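Local coordinates for PKS_KS domain-containing protein (Photorhabdus luminescens subsp. laumondii, PDB 6SMO), which probably acts as a beta-ketoacyl-[acyl-carrier-protein] synthase of the thiolase-like superfamily, joining acyl and malonyl units by condensation, and holds a polyketide-like chain in its pocket, at residues I386-Y397 / Y408-I418; G124-A132 / F167-A175. All coordinates share one frame; numbering follows the deposited sequence.

Contact 1 (I386-Y397 / Y408-I418)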
loop_
_atom_site.group_PDB
_atom_site.type_symbol
_atom_site.label_atom_id
_atom_site.label_comp_id
_atom_site.label_asym_id
_atom_site.label_seq_id
_atom_site.Cartn_x
_atom_site.Cartn_y
_atom_site.Cartn_z
ATOM N N ILE B 386 27.242 0.115 4.149
ATOM C CA ILE B 386 28.074 0.255 2.915
ATOM C C ILE B 386 29.108 1.367 3.134
ATOM O O ILE B 386 30.280 1.160 2.755
ATOM C CB ILE B 386 27.190 0.516 1.676
ATOM C CG1 ILE B 386 26.343 -0.713 1.329
ATOM C CG2 ILE B 386 28.029 0.973 0.490
ATOM C CD1 ILE B 386 25.191 -0.430 0.393
ATOM N N GLU B 387 28.684 2.494 3.714
ATOM C CA GLU B 387 29.547 3.668 4.025
ATOM C C GLU B 387 30.709 3.238 4.926
ATOM O O GLU B 387 31.870 3.529 4.569
ATOM C CB GLU B 387 28.740 4.777 4.706
ATOM C CG GLU B 387 28.687 6.066 3.907
ATOM C CD GLU B 387 29.852 7.009 4.153
ATOM O OE1 GLU B 387 30.530 7.376 3.172
ATOM O OE2 GLU B 387 30.074 7.377 5.324
ATOM N N LYS B 388 30.401 2.568 6.040
ATOM C CA LYS B 388 31.365 2.253 7.130
ATOM C C LYS B 388 31.984 0.864 6.921
ATOM O O LYS B 388 32.800 0.459 7.773
ATOM C CB LYS B 388 30.660 2.379 8.485
ATOM C CG LYS B 388 30.292 3.804 8.878
ATOM C CD LYS B 388 29.249 3.892 9.970
ATOM C CE LYS B 388 28.852 5.317 10.298
ATOM N NZ LYS B 388 29.857 5.986 11.159
ATOM N N GLN B 389 31.630 0.173 5.827
ATOM C CA GLN B 389 32.153 -1.172 5.457
ATOM C C GLN B 389 32.047 -2.112 6.665
ATOM O O GLN B 389 33.010 -2.864 6.923
ATOM C CB GLN B 389 33.596 -1.066 4.955
ATOM C CG GLN B 389 33.750 -0.260 3.673
ATOM C CD GLN B 389 33.295 -1.014 2.447
ATOM O OE1 GLN B 389 32.103 -1.219 2.224
ATOM N NE2 GLN B 389 34.249 -1.426 1.629
ATOM N N TYR B 390 30.919 -2.054 7.380
ATOM C CA TYR B 390 30.591 -2.907 8.551
ATOM C C TYR B 390 29.226 -3.561 8.318
ATOM O O TYR B 390 28.384 -2.961 7.622
ATOM C CB TYR B 390 30.600 -2.086 9.845
ATOM C CG TYR B 390 30.480 -2.904 11.106
ATOM C CD1 TYR B 390 31.605 -3.406 11.741
ATOM C CD2 TYR B 390 29.244 -3.182 11.666
ATOM C CE1 TYR B 390 31.506 -4.161 12.899
ATOM C CE2 TYR B 390 29.125 -3.936 12.823
ATOM C CZ TYR B 390 30.261 -4.427 13.443
ATOM O OH TYR B 390 30.154 -5.168 14.584
ATOM N N VAL B 391 29.026 -4.754 8.884
ATOM C CA VAL B 391 27.764 -5.543 8.774
ATOM C C VAL B 391 27.249 -5.831 10.189
ATOM O O VAL B 391 27.976 -6.493 10.955
ATOM C CB VAL B 391 27.990 -6.839 7.970
ATOM C CG1 VAL B 391 26.752 -7.719 7.957
ATOM C CG2 VAL B 391 28.445 -6.547 6.549
ATOM N N HIS B 392 26.047 -5.342 10.519
ATOM C CA HIS B 392 25.384 -5.557 11.833
ATOM C C HIS B 392 24.946 -7.015 11.933
ATOM O O HIS B 392 24.605 -7.630 10.923
ATOM C CB HIS B 392 24.232 -4.561 12.053
ATOM C CG HIS B 392 23.012 -4.813 11.228
ATOM N ND1 HIS B 392 22.188 -5.904 11.433
ATOM C CD2 HIS B 392 22.453 -4.103 10.224
ATOM C CE1 HIS B 392 21.188 -5.866 10.576
ATOM N NE2 HIS B 392 21.328 -4.771 9.822
ATOM N N PRO B 393 24.952 -7.617 13.145
ATOM C CA PRO B 393 24.579 -9.021 13.312
ATOM C C PRO B 393 23.069 -9.246 13.469
ATOM O O PRO B 393 22.362 -8.301 13.772
ATOM C CB PRO B 393 25.297 -9.388 14.616
ATOM C CG PRO B 393 25.241 -8.111 15.433
ATOM C CD PRO B 393 25.330 -6.985 14.419
ATOM N N THR B 394 22.624 -10.487 13.252
ATOM C CA THR B 394 21.276 -10.993 13.625
ATOM C C THR B 394 21.359 -11.543 15.054
ATOM O O THR B 394 21.876 -12.664 15.218
ATOM C CB THR B 394 20.783 -12.061 12.639
ATOM O OG1 THR B 394 21.025 -11.600 11.311
ATOM C CG2 THR B 394 19.313 -12.381 12.805
ATOM N N ILE B 395 20.896 -10.775 16.045
ATOM C CA ILE B 395 21.013 -11.132 17.492
ATOM C C ILE B 395 19.923 -12.149 17.854
ATOM O O ILE B 395 19.026 -12.387 17.019
ATOM C CB ILE B 395 20.964 -9.883 18.399
ATOM C CG1 ILE B 395 19.606 -9.175 18.364
ATOM C CG2 ILE B 395 22.103 -8.933 18.059
ATOM C CD1 ILE B 395 19.331 -8.322 19.581
ATOM N N ASN B 396 20.022 -12.723 19.057
ATOM C CA ASN B 396 19.060 -13.704 19.632
ATOM C C ASN B 396 19.090 -15.004 18.816
ATOM O O ASN B 396 18.064 -15.714 18.809
ATOM C CB ASN B 396 17.645 -13.125 19.711
ATOM C CG ASN B 396 17.602 -11.743 20.328
ATOM O OD1 ASN B 396 18.397 -11.425 21.210
ATOM N ND2 ASN B 396 16.675 -10.916 19.874
ATOM N N TYR B 397 20.221 -15.314 18.170
ATOM C CA TYR B 397 20.423 -16.565 17.392
ATOM C C TYR B 397 20.715 -17.709 18.370
ATOM O O TYR B 397 21.850 -17.793 18.883
ATOM C CB TYR B 397 21.534 -16.411 16.350
ATOM C CG TYR B 397 21.565 -17.522 15.332
ATOM C CD1 TYR B 397 20.749 -17.486 14.212
ATOM C CD2 TYR B 397 22.392 -18.623 15.494
ATOM C CE1 TYR B 397 20.762 -18.505 13.273
ATOM C CE2 TYR B 397 22.417 -19.651 14.564
ATOM C CZ TYR B 397 21.599 -19.593 13.450
ATOM O OH TYR B 397 21.618 -20.600 12.529
ATOM N N TYR B 408 24.163 -16.109 8.636
ATOM C CA TYR B 408 23.193 -15.103 9.146
ATOM C C TYR B 408 23.870 -14.130 10.122
ATOM O O TYR B 408 23.149 -13.300 10.714
ATOM C CB TYR B 408 21.989 -15.798 9.785
ATOM C CG TYR B 408 21.223 -16.683 8.836
ATOM C CD1 TYR B 408 20.630 -16.162 7.696
ATOM C CD2 TYR B 408 21.098 -18.043 9.067
ATOM C CE1 TYR B 408 19.933 -16.969 6.810
ATOM C CE2 TYR B 408 20.403 -18.862 8.193
ATOM C CZ TYR B 408 19.816 -18.325 7.061
ATOM O OH TYR B 408 19.130 -19.127 6.197
ATOM N N ILE B 409 25.199 -14.212 10.271
ATOM C CA ILE B 409 26.019 -13.276 11.099
ATOM C C ILE B 409 25.437 -13.240 12.511
ATOM O O ILE B 409 24.950 -12.202 12.959
ATOM C CB ILE B 409 26.060 -11.873 10.458
ATOM C CG1 ILE B 409 26.228 -11.934 8.936
ATOM C CG2 ILE B 409 27.135 -11.009 11.101
ATOM C CD1 ILE B 409 25.453 -10.867 8.208
ATOM N N PRO B 410 25.455 -14.371 13.253
ATOM C CA PRO B 410 24.754 -14.458 14.534
ATOM C C PRO B 410 25.462 -13.735 15.691
ATOM O O PRO B 410 26.616 -14.028 15.945
ATOM C CB PRO B 410 24.701 -15.973 14.785
ATOM C CG PRO B 410 25.952 -16.502 14.118
ATOM C CD PRO B 410 26.143 -15.624 12.899
ATOM N N ASN B 411 24.756 -12.792 16.329
ATOM C CA ASN B 411 25.060 -12.221 17.671
ATOM C C ASN B 411 26.140 -11.133 17.569
ATOM O O ASN B 411 25.863 -10.006 18.026
ATOM C CB ASN B 411 25.413 -13.319 18.679
ATOM C CG ASN B 411 24.324 -14.365 18.811
ATOM O OD1 ASN B 411 23.144 -14.067 18.637
ATOM N ND2 ASN B 411 24.708 -15.593 19.116
ATOM N N GLN B 412 27.316 -11.449 17.014
ATOM C CA GLN B 412 28.457 -10.500 16.867
ATOM C C GLN B 412 28.644 -10.139 15.388
ATOM O O GLN B 412 28.729 -11.064 14.558
ATOM C CB GLN B 412 29.741 -11.099 17.448
ATOM C CG GLN B 412 29.915 -10.841 18.941
ATOM C CD GLN B 412 30.240 -9.401 19.265
ATOM O OE1 GLN B 412 30.772 -8.657 18.443
ATOM N NE2 GLN B 412 29.926 -8.996 20.485
ATOM N N GLY B 413 28.698 -8.836 15.084
ATOM C CA GLY B 413 28.973 -8.293 13.739
ATOM C C GLY B 413 30.466 -8.222 13.465
ATOM O O GLY B 413 31.246 -8.654 14.336
ATOM N N CYS B 414 30.854 -7.695 12.300
ATOM C CA CYS B 414 32.270 -7.594 11.852
ATOM C C CYS B 414 32.401 -6.621 10.675
ATOM O O CYS B 414 31.385 -6.356 10.001
ATOM C CB CYS B 414 32.808 -8.959 11.441
ATOM S SG CYS B 414 31.898 -9.707 10.064
ATOM N N SER B 415 33.617 -6.116 10.447
ATOM C CA SER B 415 34.005 -5.317 9.255
ATOM C C SER B 415 33.970 -6.224 8.021
ATOM O O SER B 415 34.545 -7.329 8.090
ATOM C CB SER B 415 35.364 -4.686 9.435
ATOM O OG SER B 415 35.378 -3.826 10.564
ATOM N N TYR B 416 33.306 -5.781 6.949
ATOM C CA TYR B 416 33.152 -6.535 5.677
ATOM C C TYR B 416 33.133 -5.561 4.501
ATOM O O TYR B 416 32.406 -4.570 4.535
ATOM C CB TYR B 416 31.881 -7.386 5.715
ATOM C CG TYR B 416 31.825 -8.464 4.664
ATOM C CD1 TYR B 416 32.369 -9.718 4.896
ATOM C CD2 TYR B 416 31.240 -8.231 3.430
ATOM C CE1 TYR B 416 32.328 -10.713 3.933
ATOM C CE2 TYR B 416 31.190 -9.216 2.457
ATOM C CZ TYR B 416 31.735 -10.462 2.708
ATOM O OH TYR B 416 31.689 -11.435 1.753
ATOM N N PRO B 417 33.922 -5.808 3.430
ATOM C CA PRO B 417 33.938 -4.922 2.267
ATOM C C PRO B 417 32.763 -5.230 1.327
ATOM O O PRO B 417 32.847 -6.182 0.571
ATOM C CB PRO B 417 35.299 -5.217 1.618
ATOM C CG PRO B 417 35.609 -6.657 1.996
ATOM C CD PRO B 417 34.835 -6.950 3.268
ATOM N N ILE B 418 31.699 -4.423 1.411
ATOM C CA ILE B 418 30.445 -4.583 0.615
ATOM C C ILE B 418 30.650 -3.907 -0.745
ATOM O O ILE B 418 30.955 -2.697 -0.759
ATOM C CB ILE B 418 29.227 -4.001 1.366
ATOM C CG1 ILE B 418 29.089 -4.583 2.776
ATOM C CG2 ILE B 418 27.951 -4.195 0.557
ATOM C CD1 ILE B 418 28.257 -3.734 3.712
HETATM O O HOH W 1 21.654 -12.222 21.187
#
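A two-stranded antiparallel ribbon at the edge of the ketosynthase fold pairs Tyr390-Val391, just after helix 372-388, with Cys414-Ser415. Val391 and Cys414 form the hydrogen-bonded pair: Val391 N gives a 3.1 Å bond to Cys414 O, and the return bond from Cys414 N is weak. The ring of Tyr390, its CG anti to the backbone N (chi1 -171°), lies back across the partner strand, with Cys414 O over one face 3.4 Å from CD1; the ring also stacks with that of His52. Val391 uses its two methyls separately. CG1 meets Ile409 CD1, while CG2 packs beside Tyr416 CB at 3.6 Å and also touches Ile418 CD1. Gln389, with positive phi, turns the chain out of the helix; its O accepts from Tyr416 N at 2.9 Å.

Farther along, Thr394 is gripped three times: its N donates to Ile409 O, its O accepts from Asn411 N, and its OG1 donates to Tyr408 O at 2.8 Å. Pro393 wedges its ring against Ile409 O and Gly413 N. Asn411 OD1 then receives Tyr397 N at 3.2 Å, in the carbonyl plane and on a lone pair, and Tyr397 lies alongside Pro410, its CG 3.5 Å from Pro410 CB. Tyr408 OH bonds to Ser344, carrying the connection beyond the two segments. Backbone bonds thus continue past the short ladder, and Thr394 and Asn411 add side-chain bonds where regular strand pairing has ended, so hydrogen bonds go on joining the segments beside the apolar contacts of Val391 and Tyr397.

Contact 2 (G124-A132 / F167-A175). With LKZ (3,5,7,9,11-pentakis(oxidanylidene)dodecanal), chain H.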
loop_
_atom_site.group_PDB
_atom_site.type_symbol
_atom_site.label_atom_id
_atom_site.label_comp_id
_atom_site.label_asym_id
_atom_site.label_seq_id
_atom_site.Cartn_x
_atom_site.Cartn_y
_atom_site.Cartn_z
ATOM N N GLY B 124 10.455 16.295 -5.195
ATOM C CA GLY B 124 9.206 15.578 -4.866
ATOM C C GLY B 124 9.350 14.704 -3.631
ATOM O O GLY B 124 10.495 14.367 -3.273
ATOM N N VAL B 125 8.223 14.340 -3.010
ATOM C CA VAL B 125 8.155 13.524 -1.760
ATOM C C VAL B 125 7.516 12.169 -2.090
ATOM O O VAL B 125 6.673 12.117 -3.005
ATOM C CB VAL B 125 7.375 14.260 -0.652
ATOM C CG1 VAL B 125 7.263 13.433 0.620
ATOM C CG2 VAL B 125 7.986 15.618 -0.345
ATOM N N ALA B 126 7.915 11.118 -1.367
ATOM C CA ALA B 126 7.351 9.750 -1.454
ATOM C C ALA B 126 7.512 9.044 -0.101
ATOM O O ALA B 126 8.467 8.257 0.051
ATOM C CB ALA B 126 8.020 8.985 -2.570
ATOM N N ILE B 127 6.615 9.335 0.847
ATOM C CA ILE B 127 6.582 8.724 2.210
ATOM C C ILE B 127 5.446 7.698 2.249
ATOM O O ILE B 127 4.273 8.108 2.138
ATOM C CB ILE B 127 6.436 9.800 3.305
ATOM C CG1 ILE B 127 7.616 10.776 3.289
ATOM C CG2 ILE B 127 6.255 9.158 4.674
ATOM C CD1 ILE B 127 7.406 12.022 4.118
ATOM N N ALA B 128 5.796 6.418 2.406
ATOM C CA ALA B 128 4.867 5.263 2.387
ATOM C C ALA B 128 4.421 4.918 3.813
ATOM O O ALA B 128 5.070 5.375 4.775
ATOM C CB ALA B 128 5.537 4.086 1.726
ATOM N N THR B 129 3.347 4.134 3.928
ATOM C CA THR B 129 2.777 3.641 5.211
ATOM C C THR B 129 1.860 2.447 4.927
ATOM O O THR B 129 1.276 2.404 3.828
ATOM C CB THR B 129 2.019 4.755 5.946
ATOM O OG1 THR B 129 1.812 4.331 7.295
ATOM C CG2 THR B 129 0.692 5.097 5.306
ATOM N N ALA B 130 1.723 1.549 5.897
ATOM C CA ALA B 130 0.824 0.385 5.770
ATOM C C ALA B 130 -0.549 0.719 6.372
ATOM O O ALA B 130 -1.545 0.390 5.723
ATOM C CB ALA B 130 1.459 -0.807 6.434
ATOM N N ILE B 131 -0.595 1.385 7.536
ATOM C CA ILE B 131 -1.897 1.700 8.206
ATOM C C ILE B 131 -2.041 3.195 8.500
ATOM O O ILE B 131 -3.073 3.566 9.043
ATOM C CB ILE B 131 -2.082 0.891 9.503
ATOM C CG1 ILE B 131 -1.451 1.600 10.699
ATOM C CG2 ILE B 131 -1.567 -0.522 9.364
ATOM C CD1 ILE B 131 -1.000 0.671 11.784
ATOM N N ALA B 132 -1.024 4.000 8.208
ATOM C CA ALA B 132 -1.021 5.464 8.453
ATOM C C ALA B 132 -1.388 5.738 9.921
ATOM O O ALA B 132 -0.810 5.065 10.798
ATOM C CB ALA B 132 -1.956 6.143 7.481
ATOM N N PHE B 167 -4.404 9.343 4.779
ATOM C CA PHE B 167 -3.289 8.364 4.664
ATOM C C PHE B 167 -1.981 9.091 4.328
ATOM O O PHE B 167 -0.923 8.672 4.839
ATOM C CB PHE B 167 -3.603 7.297 3.612
ATOM C CG PHE B 167 -3.703 5.887 4.142
ATOM C CD1 PHE B 167 -4.840 5.455 4.809
ATOM C CD2 PHE B 167 -2.662 4.989 3.964
ATOM C CE1 PHE B 167 -4.928 4.158 5.291
ATOM C CE2 PHE B 167 -2.752 3.692 4.445
ATOM C CZ PHE B 167 -3.885 3.279 5.108
ATOM N N SER B 168 -2.051 10.137 3.496
ATOM C CA SER B 168 -0.884 10.912 2.996
ATOM C C SER B 168 -0.705 12.203 3.807
ATOM O O SER B 168 -0.413 13.249 3.193
ATOM C CB SER B 168 -1.025 11.198 1.523
ATOM O OG SER B 168 -2.191 11.967 1.263
ATOM N N SER B 169 -0.862 12.130 5.134
ATOM C CA SER B 169 -0.594 13.244 6.082
ATOM C C SER B 169 0.914 13.513 6.129
ATOM O O SER B 169 1.306 14.694 6.085
ATOM C CB SER B 169 -1.134 12.943 7.457
ATOM O OG SER B 169 -2.550 12.856 7.438
ATOM N N ALA B 170 1.711 12.442 6.205
ATOM C CA ALA B 170 3.190 12.467 6.294
ATOM C C ALA B 170 3.787 13.065 5.013
ATOM O O ALA B 170 4.682 13.924 5.131
ATOM C CB ALA B 170 3.708 11.072 6.546
ATOM N N ALA B 171 3.305 12.631 3.844
ATOM C CA ALA B 171 3.819 13.021 2.508
ATOM C C ALA B 171 3.587 14.518 2.260
ATOM O O ALA B 171 4.540 15.197 1.832
ATOM C CB ALA B 171 3.168 12.180 1.436
ATOM N N THR B 172 2.370 15.006 2.518
ATOM C CA THR B 172 1.924 16.393 2.211
ATOM C C THR B 172 2.537 17.384 3.210
ATOM O O THR B 172 2.919 18.488 2.772
ATOM C CB THR B 172 0.394 16.497 2.192
ATOM O OG1 THR B 172 -0.109 16.004 3.434
ATOM C CG2 THR B 172 -0.230 15.730 1.048
ATOM N N SER B 173 2.615 17.014 4.493
ATOM C CA SER B 173 3.169 17.853 5.590
ATOM C C SER B 173 4.650 18.153 5.325
ATOM O O SER B 173 5.061 19.315 5.523
ATOM C CB SER B 173 2.977 17.201 6.935
ATOM O OG SER B 173 1.597 17.086 7.252
ATOM N N VAL B 174 5.413 17.140 4.899
ATOM C CA VAL B 174 6.871 17.245 4.584
ATOM C C VAL B 174 7.045 18.068 3.300
ATOM O O VAL B 174 7.960 18.917 3.269
ATOM C CB VAL B 174 7.523 15.851 4.470
ATOM C CG1 VAL B 174 8.919 15.912 3.866
ATOM C CG2 VAL B 174 7.562 15.147 5.818
ATOM N N ALA B 175 6.202 17.825 2.290
ATOM C CA ALA B 175 6.190 18.547 0.994
ATOM C C ALA B 175 5.919 20.039 1.230
ATOM O O ALA B 175 6.540 20.868 0.535
ATOM C CB ALA B 175 5.162 17.939 0.070
HETATM C C4 LKZ H . -4.053 -4.286 10.538
HETATM C C5 LKZ H . -3.987 -3.962 9.067
HETATM C C6 LKZ H . -2.722 -3.263 8.558
HETATM C C7 LKZ H . -1.944 -4.232 7.696
HETATM C C8 LKZ H . -0.671 -3.762 6.981
HETATM C C10 LKZ H . 3.091 -7.361 6.504
HETATM C C22 LKZ H . -4.881 -3.210 11.213
HETATM C C11 LKZ H . 3.963 -6.379 7.244
HETATM O O19 LKZ H . 4.382 -6.594 8.367
HETATM C C3 LKZ H . 1.959 -6.503 5.972
HETATM O O23 LKZ H . 1.681 -6.514 4.786
HETATM C C2 LKZ H . 1.286 -5.537 6.957
HETATM C C9 LKZ H . -0.021 -5.005 6.366
HETATM O O20 LKZ H . -0.595 -5.600 5.475
HETATM O O21 LKZ H . -2.303 -5.386 7.619
HETATM O O22 LKZ H . -4.927 -4.232 8.338
HETATM O O24 LKZ H . -6.074 -3.348 11.437
HETATM C C23 LKZ H . -4.133 -1.949 11.599
HETATM O O HOH W 2 2.349 9.682 3.431
#
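Helix-on-sheet packing in the N-terminal half of the thiolase fold brings helix 169-178 against strand 123-128, near one end of the mixed central sheet. The axes of strand residues 124-128 and helix residues 169-175 run roughly antiparallel, at 151°, and approach to 7.4 Å. No direct hydrogen bond crosses; apolar side chains do the work. Val125 CG2 rests on Ala175 CB at 3.7 Å and CG1 on the backbone of Ala171. In Ile127 a chi1 of -61° sets CG1 beside the backbone N and CG2 anti to it; CG2 meets Ala170 CB, while CD1, ending the other branch, reaches Val174 CG2 at 3.6 Å. The small side chains of Ala170, Ala171 and Ala175 probably allow this close approach. Water 2 bridges the two backbones, donating to Ile127 O at 2.8 Å and accepting weakly from Ala171 N.

Beyond the strand the chain bends through an ST motif, Ala132 N donating to Thr129 OG1. Glu219 holds the backbone N atoms of Ala130 and Ile131, whose side chains turn from the helix segment to line the pocket of the bound pentaoxo-dodecanal; Ala130 CB lies 3.7 Å from its C8. On the other side of this bend sits the Phe167 ring, against which Cys103 of the Ketoacyl_synth_N domain-containing partner chain also packs. Thr129 CG2 approaches it obliquely, Ala130 O lies at its edge, and Ala132 CB stands over the centre of one face in a CH-pi contact, 3.7 Å from the Phe167 ring centroid.

How the contacts relate
Contact 2 is complete before the chain reaches contact 1, and both belong to the one ketosynthase fold. Their centres are 31 Å apart on opposite sides of the chain's centre, and their nearest atoms stay about 19 Å from each other. Contact 2 belongs to the large mixed sheet through strand 123-128, near one end of the strand order; contact 1 forms its own two-stranded ribbon, packed beside strands 326-330 and 360-361 near the other end. Their surroundings differ: contact 2 is buried, lines the ligand pocket and meets the partner chain, whereas contact 1 is partly buried and touches no other chain of the assembly.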